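PDB 5Z06: Exo beta-1,2-glucooligosaccharide sophorohydrolase (non-reducing end) from Parabacteroides distasonis ATCC 8503, which hydrolyses linear beta-1,2-glucan and beta-1,2-glucooligosaccharides of four or more units, releasing sophorose from the non-reducing end. Local coordinates for residues Asn425-Gln437 with Thr469-Ile481. Numbering follows the deposited sequence.
Sequences NLWKNVEWSWYKQ and TYMLAIMGPKYGI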
ATOM      1  N   ASN A 425      -1.983 -29.108  11.474  1.00 29.02           N
ATOM      2  CA  ASN A 425      -3.211 -29.622  10.873  1.00 31.86           C
ATOM      3  C   ASN A 425      -3.669 -28.813   9.653  1.00 33.18           C
ATOM      4  O   ASN A 425      -4.006 -29.390   8.606  1.00 31.59           O
ATOM      5  CB  ASN A 425      -4.318 -29.769  11.940  1.00 34.70           C
ATOM      6  CG  ASN A 425      -4.151 -31.041  12.746  1.00 40.52           C
ATOM      7  OD1 ASN A 425      -4.010 -32.122  12.176  1.00 47.79           O
ATOM      8  ND2 ASN A 425      -4.125 -30.927  14.065  1.00 46.44           N
ATOM      9  N   LEU A 426      -3.654 -27.485   9.778  1.00 32.42           N
ATOM     10  CA  LEU A 426      -3.895 -26.611   8.633  1.00 33.13           C
ATOM     11  C   LEU A 426      -2.944 -26.939   7.480  1.00 31.43           C
ATOM     12  O   LEU A 426      -3.377 -27.138   6.336  1.00 31.07           O
ATOM     13  CB  LEU A 426      -3.745 -25.148   9.045  1.00 34.61           C
ATOM     14  CG  LEU A 426      -4.941 -24.551   9.782  1.00 33.93           C
ATOM     15  CD1 LEU A 426      -4.525 -23.274  10.493  1.00 34.81           C
ATOM     16  CD2 LEU A 426      -6.081 -24.253   8.826  1.00 35.95           C
ATOM     17  N   TRP A 427      -1.657 -27.018   7.810  1.00 28.34           N
ATOM     18  CA  TRP A 427      -0.609 -27.350   6.848  1.00 28.91           C
ATOM     19  C   TRP A 427      -0.794 -28.728   6.174  1.00 30.50           C
ATOM     20  O   TRP A 427      -0.759 -28.826   4.951  1.00 28.80           O
ATOM     21  CB  TRP A 427       0.740 -27.278   7.538  1.00 27.75           C
ATOM     22  CG  TRP A 427       1.882 -27.959   6.881  1.00 27.67           C
ATOM     23  CD1 TRP A 427       2.636 -28.947   7.423  1.00 26.40           C
ATOM     24  CD2 TRP A 427       2.439 -27.684   5.591  1.00 27.30           C
ATOM     25  NE1 TRP A 427       3.642 -29.291   6.568  1.00 27.18           N
ATOM     26  CE2 TRP A 427       3.541 -28.544   5.427  1.00 27.70           C
ATOM     27  CE3 TRP A 427       2.124 -26.799   4.570  1.00 27.35           C
ATOM     28  CZ2 TRP A 427       4.321 -28.555   4.271  1.00 27.91           C
ATOM     29  CZ3 TRP A 427       2.901 -26.802   3.422  1.00 27.06           C
ATOM     30  CH2 TRP A 427       3.979 -27.679   3.277  1.00 27.77           C
ATOM     31  N   LYS A 428      -0.983 -29.766   6.976  1.00 31.57           N
ATOM     32  CA  LYS A 428      -1.174 -31.117   6.439  1.00 36.13           C
ATOM     33  C   LYS A 428      -2.359 -31.197   5.510  1.00 34.48           C
ATOM     34  O   LYS A 428      -2.343 -31.977   4.556  1.00 33.96           O
ATOM     35  CB  LYS A 428      -1.374 -32.145   7.553  1.00 40.66           C
ATOM     36  CG  LYS A 428      -0.083 -32.585   8.216  1.00 49.07           C
ATOM     37  CD  LYS A 428      -0.312 -33.105   9.633  1.00 53.88           C
ATOM     38  CE  LYS A 428       0.955 -33.731  10.207  1.00 55.35           C
ATOM     39  NZ  LYS A 428       0.843 -33.795  11.689  1.00 57.99           N
ATOM     40  N   ASN A 429      -3.387 -30.405   5.801  1.00 33.14           N
ATOM     41  CA  ASN A 429      -4.623 -30.478   5.034  1.00 34.22           C
ATOM     42  C   ASN A 429      -4.692 -29.607   3.808  1.00 28.94           C
ATOM     43  O   ASN A 429      -5.699 -29.660   3.117  1.00 29.57           O
ATOM     44  CB  ASN A 429      -5.838 -30.274   5.953  1.00 36.00           C
ATOM     45  CG  ASN A 429      -6.000 -31.424   6.910  1.00 36.97           C
ATOM     46  OD1 ASN A 429      -5.810 -32.574   6.526  1.00 42.24           O
ATOM     47  ND2 ASN A 429      -6.304 -31.129   8.152  1.00 38.05           N
ATOM     48  N   VAL A 430      -3.644 -28.854   3.493  1.00 28.73           N
ATOM     49  CA  VAL A 430      -3.622 -28.146   2.215  1.00 28.17           C
ATOM     50  C   VAL A 430      -3.428 -29.204   1.131  1.00 28.19           C
ATOM     51  O   VAL A 430      -2.344 -29.799   0.999  1.00 28.49           O
ATOM     52  CB  VAL A 430      -2.501 -27.097   2.086  1.00 27.58           C
ATOM     53  CG1 VAL A 430      -2.590 -26.425   0.722  1.00 26.18           C
ATOM     54  CG2 VAL A 430      -2.591 -26.056   3.176  1.00 26.52           C
ATOM     55  N   GLU A 431      -4.472 -29.439   0.352  1.00 30.92           N
ATOM     56  CA  GLU A 431      -4.391 -30.448  -0.711  1.00 31.46           C
ATOM     57  C   GLU A 431      -3.696 -29.879  -1.948  1.00 30.31           C
ATOM     58  O   GLU A 431      -4.338 -29.591  -2.966  1.00 27.65           O
ATOM     59  CB  GLU A 431      -5.774 -30.977  -1.061  1.00 33.77           C
ATOM     60  CG  GLU A 431      -6.531 -31.552   0.114  1.00 34.86           C
ATOM     61  CD  GLU A 431      -8.017 -31.667  -0.158  1.00 37.32           C
ATOM     62  OE1 GLU A 431      -8.379 -32.039  -1.302  1.00 41.48           O
ATOM     63  OE2 GLU A 431      -8.810 -31.383   0.770  1.00 33.34           O
ATOM     64  N   TRP A 432      -2.377 -29.734  -1.857  1.00 29.32           N
ATOM     65  CA  TRP A 432      -1.569 -29.203  -2.968  1.00 28.78           C
ATOM     66  C   TRP A 432      -1.830 -29.974  -4.267  1.00 29.52           C
ATOM     67  O   TRP A 432      -1.999 -29.377  -5.325  1.00 29.33           O
ATOM     68  CB  TRP A 432      -0.066 -29.232  -2.645  1.00 28.61           C
ATOM     69  CG  TRP A 432       0.291 -28.501  -1.385  1.00 27.83           C
ATOM     70  CD1 TRP A 432       0.532 -29.052  -0.179  1.00 26.67           C
ATOM     71  CD2 TRP A 432       0.439 -27.090  -1.219  1.00 28.54           C
ATOM     72  NE1 TRP A 432       0.833 -28.083   0.738  1.00 27.24           N
ATOM     73  CE2 TRP A 432       0.770 -26.863   0.124  1.00 29.03           C
ATOM     74  CE3 TRP A 432       0.316 -25.997  -2.072  1.00 28.94           C
ATOM     75  CZ2 TRP A 432       0.954 -25.590   0.637  1.00 28.23           C
ATOM     76  CZ3 TRP A 432       0.522 -24.741  -1.562  1.00 29.91           C
ATOM     77  CH2 TRP A 432       0.825 -24.552  -0.212  1.00 29.14           C
ATOM     78  N   SER A 433      -1.877 -31.299  -4.162  1.00 31.34           N
ATOM     79  CA  SER A 433      -2.083 -32.191  -5.303  1.00 31.56           C
ATOM     80  C   SER A 433      -3.364 -31.906  -6.038  1.00 30.94           C
ATOM     81  O   SER A 433      -3.405 -32.043  -7.247  1.00 34.43           O
ATOM     82  CB  SER A 433      -2.058 -33.657  -4.863  1.00 31.75           C
ATOM     83  OG  SER A 433      -2.907 -33.864  -3.757  1.00 31.45           O
ATOM     84  N   TRP A 434      -4.406 -31.514  -5.310  1.00 31.93           N
ATOM     85  CA  TRP A 434      -5.649 -31.103  -5.901  1.00 30.65           C
ATOM     86  C   TRP A 434      -5.438 -30.019  -6.942  1.00 31.53           C
ATOM     87  O   TRP A 434      -6.058 -30.046  -7.994  1.00 29.51           O
ATOM     88  CB  TRP A 434      -6.621 -30.562  -4.856  1.00 32.75           C
ATOM     89  CG  TRP A 434      -7.858 -30.059  -5.486  1.00 33.52           C
ATOM     90  CD1 TRP A 434      -8.149 -28.758  -5.782  1.00 35.56           C
ATOM     91  CD2 TRP A 434      -8.944 -30.843  -5.998  1.00 35.68           C
ATOM     92  NE1 TRP A 434      -9.359 -28.678  -6.416  1.00 33.86           N
ATOM     93  CE2 TRP A 434      -9.880 -29.940  -6.553  1.00 37.37           C
ATOM     94  CE3 TRP A 434      -9.233 -32.213  -6.011  1.00 35.25           C
ATOM     95  CZ2 TRP A 434     -11.093 -30.365  -7.119  1.00 36.19           C
ATOM     96  CZ3 TRP A 434     -10.436 -32.634  -6.563  1.00 35.88           C
ATOM     97  CH2 TRP A 434     -11.344 -31.714  -7.124  1.00 37.33           C
ATOM     98  N   TYR A 435      -4.546 -29.077  -6.648  1.00 31.15           N
ATOM     99  CA  TYR A 435      -4.311 -27.945  -7.548  1.00 31.36           C
ATOM    100  C   TYR A 435      -3.509 -28.275  -8.817  1.00 32.57           C
ATOM    101  O   TYR A 435      -3.215 -27.387  -9.621  1.00 34.64           O
ATOM    102  CB  TYR A 435      -3.724 -26.768  -6.756  1.00 28.42           C
ATOM    103  CG  TYR A 435      -4.794 -26.144  -5.937  1.00 26.92           C
ATOM    104  CD1 TYR A 435      -5.195 -26.709  -4.732  1.00 26.72           C
ATOM    105  CD2 TYR A 435      -5.477 -25.025  -6.395  1.00 26.28           C
ATOM    106  CE1 TYR A 435      -6.229 -26.146  -3.997  1.00 26.13           C
ATOM    107  CE2 TYR A 435      -6.515 -24.459  -5.657  1.00 25.18           C
ATOM    108  CZ  TYR A 435      -6.884 -25.029  -4.470  1.00 25.07           C
ATOM    109  OH  TYR A 435      -7.899 -24.466  -3.756  1.00 26.09           O
ATOM    110  N   LYS A 436      -3.144 -29.541  -8.984  1.00 33.60           N
ATOM    111  CA  LYS A 436      -2.693 -30.054 -10.268  1.00 34.35           C
ATOM    112  C   LYS A 436      -3.787 -30.060 -11.329  1.00 34.08           C
ATOM    113  O   LYS A 436      -3.473 -30.007 -12.515  1.00 34.87           O
ATOM    114  CB  LYS A 436      -2.139 -31.469 -10.116  1.00 35.44           C
ATOM    115  CG  LYS A 436      -0.801 -31.526  -9.396  1.00 37.03           C
ATOM    116  CD  LYS A 436      -0.342 -32.942  -9.131  1.00 37.91           C
ATOM    117  CE  LYS A 436      -0.076 -33.676 -10.431  1.00 41.16           C
ATOM    118  NZ  LYS A 436       0.375 -35.056 -10.160  1.00 43.77           N
ATOM    119  N   GLN A 437      -5.049 -30.153 -10.907  1.00 33.80           N
ATOM    120  CA  GLN A 437      -6.215 -30.165 -11.792  1.00 34.10           C
ATOM    121  C   GLN A 437      -6.366 -31.512 -12.470  1.00 34.59           C
ATOM    122  O   GLN A 437      -7.447 -32.069 -12.461  1.00 33.44           O
ATOM    123  CB  GLN A 437      -6.227 -29.025 -12.836  1.00 33.87           C
ATOM    124  CG  GLN A 437      -7.379 -29.131 -13.850  1.00 34.27           C
ATOM    125  CD  GLN A 437      -7.601 -27.890 -14.700  1.00 33.98           C
ATOM    126  OE1 GLN A 437      -6.855 -26.898 -14.637  1.00 36.28           O
ATOM    127  NE2 GLN A 437      -8.646 -27.935 -15.491  1.00 34.29           N
ATOM    128  N   THR A 469       5.256 -21.843  -3.878  1.00 29.10           N
ATOM    129  CA  THR A 469       4.046 -22.616  -4.154  1.00 28.18           C
ATOM    130  C   THR A 469       4.398 -24.054  -4.555  1.00 29.39           C
ATOM    131  O   THR A 469       3.800 -25.031  -4.063  1.00 30.99           O
ATOM    132  CB  THR A 469       3.201 -21.945  -5.247  1.00 28.36           C
ATOM    133  OG1 THR A 469       3.166 -20.521  -5.034  1.00 26.04           O
ATOM    134  CG2 THR A 469       1.802 -22.505  -5.235  1.00 28.24           C
ATOM    135  N   TYR A 470       5.387 -24.189  -5.419  1.00 28.47           N
ATOM    136  CA  TYR A 470       5.889 -25.518  -5.768  1.00 30.59           C
ATOM    137  C   TYR A 470       6.653 -26.135  -4.626  1.00 29.07           C
ATOM    138  O   TYR A 470       6.503 -27.305  -4.348  1.00 29.33           O
ATOM    139  CB  TYR A 470       6.747 -25.485  -7.022  1.00 30.35           C
ATOM    140  CG  TYR A 470       5.919 -25.452  -8.265  1.00 29.75           C
ATOM    141  CD1 TYR A 470       5.504 -24.248  -8.813  1.00 28.28           C
ATOM    142  CD2 TYR A 470       5.524 -26.639  -8.883  1.00 30.21           C
ATOM    143  CE1 TYR A 470       4.758 -24.226  -9.962  1.00 29.14           C
ATOM    144  CE2 TYR A 470       4.758 -26.622 -10.026  1.00 28.36           C
ATOM    145  CZ  TYR A 470       4.376 -25.419 -10.556  1.00 29.76           C
ATOM    146  OH  TYR A 470       3.609 -25.420 -11.690  1.00 29.89           O
ATOM    147  N   MET A 471       7.453 -25.332  -3.952  1.00 30.19           N
ATOM    148  CA  MET A 471       8.221 -25.833  -2.833  1.00 30.91           C
ATOM    149  C   MET A 471       7.274 -26.440  -1.826  1.00 29.29           C
ATOM    150  O   MET A 471       7.431 -27.602  -1.468  1.00 29.76           O
ATOM    151  CB  MET A 471       9.025 -24.734  -2.174  1.00 32.92           C
ATOM    152  CG  MET A 471      10.153 -24.225  -3.032  1.00 36.32           C
ATOM    153  SD  MET A 471      11.549 -25.352  -3.016  1.00 40.97           S
ATOM    154  CE  MET A 471      12.025 -25.100  -4.708  1.00 42.93           C
ATOM    155  N   LEU A 472       6.280 -25.668  -1.406  1.00 26.22           N
ATOM    156  CA  LEU A 472       5.396 -26.121  -0.346  1.00 27.05           C
ATOM    157  C   LEU A 472       4.536 -27.264  -0.796  1.00 26.72           C
ATOM    158  O   LEU A 472       4.312 -28.192  -0.022  1.00 29.10           O
ATOM    159  CB  LEU A 472       4.569 -24.989   0.241  1.00 26.03           C
ATOM    160  CG  LEU A 472       5.430 -24.040   1.087  1.00 27.07           C
ATOM    161  CD1 LEU A 472       4.666 -22.759   1.409  1.00 27.98           C
ATOM    162  CD2 LEU A 472       5.858 -24.687   2.388  1.00 27.57           C
ATOM    163  N   ALA A 473       4.093 -27.219  -2.049  1.00 24.72           N
ATOM    164  CA  ALA A 473       3.354 -28.321  -2.632  1.00 24.98           C
ATOM    165  C   ALA A 473       4.113 -29.628  -2.528  1.00 25.52           C
ATOM    166  O   ALA A 473       3.530 -30.630  -2.208  1.00 27.66           O
ATOM    167  CB  ALA A 473       2.988 -28.032  -4.078  1.00 24.52           C
ATOM    168  N   ILE A 474       5.411 -29.581  -2.788  1.00 26.61           N
ATOM    169  CA  ILE A 474       6.305 -30.725  -2.733  1.00 26.32           C
ATOM    170  C   ILE A 474       6.660 -31.113  -1.275  1.00 28.85           C
ATOM    171  O   ILE A 474       6.990 -32.274  -0.977  1.00 27.98           O
ATOM    172  CB  ILE A 474       7.585 -30.383  -3.551  1.00 26.16           C
ATOM    173  CG1 ILE A 474       7.233 -30.212  -5.040  1.00 25.92           C
ATOM    174  CG2 ILE A 474       8.677 -31.449  -3.417  1.00 25.19           C
ATOM    175  CD1 ILE A 474       8.288 -29.480  -5.850  1.00 26.57           C
ATOM    176  N   MET A 475       6.624 -30.143  -0.373  1.00 28.41           N
ATOM    177  CA  MET A 475       6.908 -30.401   1.048  1.00 27.99           C
ATOM    178  C   MET A 475       5.705 -30.903   1.786  1.00 27.95           C
ATOM    179  O   MET A 475       5.843 -31.457   2.868  1.00 28.75           O
ATOM    180  CB  MET A 475       7.379 -29.127   1.726  1.00 27.35           C
ATOM    181  CG  MET A 475       8.675 -28.581   1.147  1.00 27.09           C
ATOM    182  SD  MET A 475       8.819 -26.809   1.455  1.00 28.08           S
ATOM    183  CE  MET A 475      10.466 -26.547   0.790  1.00 26.38           C
ATOM    184  N   GLY A 476       4.515 -30.677   1.233  1.00 30.04           N
ATOM    185  CA  GLY A 476       3.268 -31.119   1.847  1.00 30.90           C
ATOM    186  C   GLY A 476       3.387 -32.588   2.201  1.00 32.18           C
ATOM    187  O   GLY A 476       3.676 -33.393   1.325  1.00 31.88           O
ATOM    188  N   PRO A 477       3.206 -32.940   3.486  1.00 33.43           N
ATOM    189  CA  PRO A 477       3.477 -34.308   3.904  1.00 33.01           C
ATOM    190  C   PRO A 477       2.381 -35.294   3.515  1.00 33.92           C
ATOM    191  O   PRO A 477       2.662 -36.471   3.325  1.00 39.31           O
ATOM    192  CB  PRO A 477       3.575 -34.180   5.426  1.00 32.19           C
ATOM    193  CG  PRO A 477       2.612 -33.084   5.736  1.00 33.20           C
ATOM    194  CD  PRO A 477       2.825 -32.088   4.630  1.00 33.65           C
ATOM    195  N   LYS A 478       1.146 -34.833   3.418  1.00 35.65           N
ATOM    196  CA  LYS A 478       0.034 -35.708   3.086  1.00 37.71           C
ATOM    197  C   LYS A 478      -0.376 -35.593   1.606  1.00 35.58           C
ATOM    198  O   LYS A 478      -0.612 -36.589   0.940  1.00 36.10           O
ATOM    199  CB  LYS A 478      -1.152 -35.391   3.986  1.00 41.91           C
ATOM    200  CG  LYS A 478      -2.323 -36.320   3.773  1.00 46.83           C
ATOM    201  CD  LYS A 478      -3.348 -36.158   4.873  1.00 54.25           C
ATOM    202  CE  LYS A 478      -4.448 -37.178   4.669  1.00 56.80           C
ATOM    203  NZ  LYS A 478      -5.471 -36.941   5.705  1.00 60.78           N
ATOM    204  N   TYR A 479      -0.492 -34.372   1.109  1.00 34.44           N
ATOM    205  CA  TYR A 479      -1.033 -34.132  -0.224  1.00 33.27           C
ATOM    206  C   TYR A 479       0.024 -33.521  -1.104  1.00 31.16           C
ATOM    207  O   TYR A 479      -0.285 -32.691  -1.944  1.00 33.11           O
ATOM    208  CB  TYR A 479      -2.228 -33.214  -0.136  1.00 33.44           C
ATOM    209  CG  TYR A 479      -3.379 -33.784   0.650  1.00 35.06           C
ATOM    210  CD1 TYR A 479      -4.157 -34.812   0.118  1.00 34.39           C
ATOM    211  CD2 TYR A 479      -3.707 -33.281   1.912  1.00 32.91           C
ATOM    212  CE1 TYR A 479      -5.225 -35.330   0.821  1.00 35.46           C
ATOM    213  CE2 TYR A 479      -4.773 -33.783   2.632  1.00 33.01           C
ATOM    214  CZ  TYR A 479      -5.528 -34.813   2.084  1.00 36.45           C
ATOM    215  OH  TYR A 479      -6.590 -35.331   2.776  1.00 37.45           O
ATOM    216  N   GLY A 480       1.267 -33.959  -0.907  1.00 29.76           N
ATOM    217  CA  GLY A 480       2.378 -33.461  -1.638  1.00 29.19           C
ATOM    218  C   GLY A 480       2.266 -33.841  -3.086  1.00 31.56           C
ATOM    219  O   GLY A 480       1.529 -34.755  -3.458  1.00 32.75           O
ATOM    220  N   ILE A 481       2.982 -33.091  -3.898  1.00 31.17           N
ATOM    221  CA  ILE A 481       3.142 -33.398  -5.294  1.00 32.38           C
ATOM    222  C   ILE A 481       4.578 -33.871  -5.449  1.00 32.57           C
ATOM    223  O   ILE A 481       5.440 -33.670  -4.577  1.00 30.71           O
ATOM    224  CB  ILE A 481       2.828 -32.191  -6.203  1.00 31.23           C
ATOM    225  CG1 ILE A 481       3.859 -31.068  -6.035  1.00 30.68           C
ATOM    226  CG2 ILE A 481       1.415 -31.693  -5.941  1.00 30.51           C
ATOM    227  CD1 ILE A 481       3.570 -29.876  -6.933  1.00 33.14           C
TER
HETATM  228  O   HOH W   1      -0.269 -32.254   3.178  1.00 31.04           O
HETATM  229  O   HOH W   2      -7.922 -33.281   4.409  1.00 38.43           O
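In the (alpha/alpha)6-barrel catalytic domain of this GH144 enzyme, the end of helix 414-428 and the loop that leaves it pack, through Trp427 and Trp432 respectively, against the C-terminal end of helix 467-475, and the loop after that helix folds back over the first loop. The Trp432 indole is sandwiched: Ala473 CA lies 3.6 Å from the centroid of its five-membered ring in a CH-pi contact, Leu472 CB touches CZ2, and Val430 CG1 from its own segment covers the opposite face. With CG anti to its carbonyl carbon (chi1 -56°), the indole lies flat over the Leu472-Ala473 backbone. Replacing Trp432 by an alanine would probably open a gap between Val430 and the Leu472-Ala473 backbone, leaving that end of the helix without its flat cover. Trp427 comes in beside it, CH2 meeting Leu472 CD2 at 3.6 Å and NE1 lying 3.5 Å from Pro477 CD, while the indole N-H is bonded to Asp692 at the start of helix 691-702. Nearer the surface, Tyr479 has Lys478 CG over one face and Glu431 CG over the other, the latter 3.7 Å from the ring centroid and 7° off its normal; the Glu431 carboxylate goes on to bond His365. Water 2 bridges Tyr479 OH and Asn429 OD1. Where the 3-10 turn 433-436 begins, Ser433 N donates to Tyr479 O (3.1 Å) in the carbonyl plane, and Ser433 OG adds a weak bond of 3.4 Å to the same Tyr479 O.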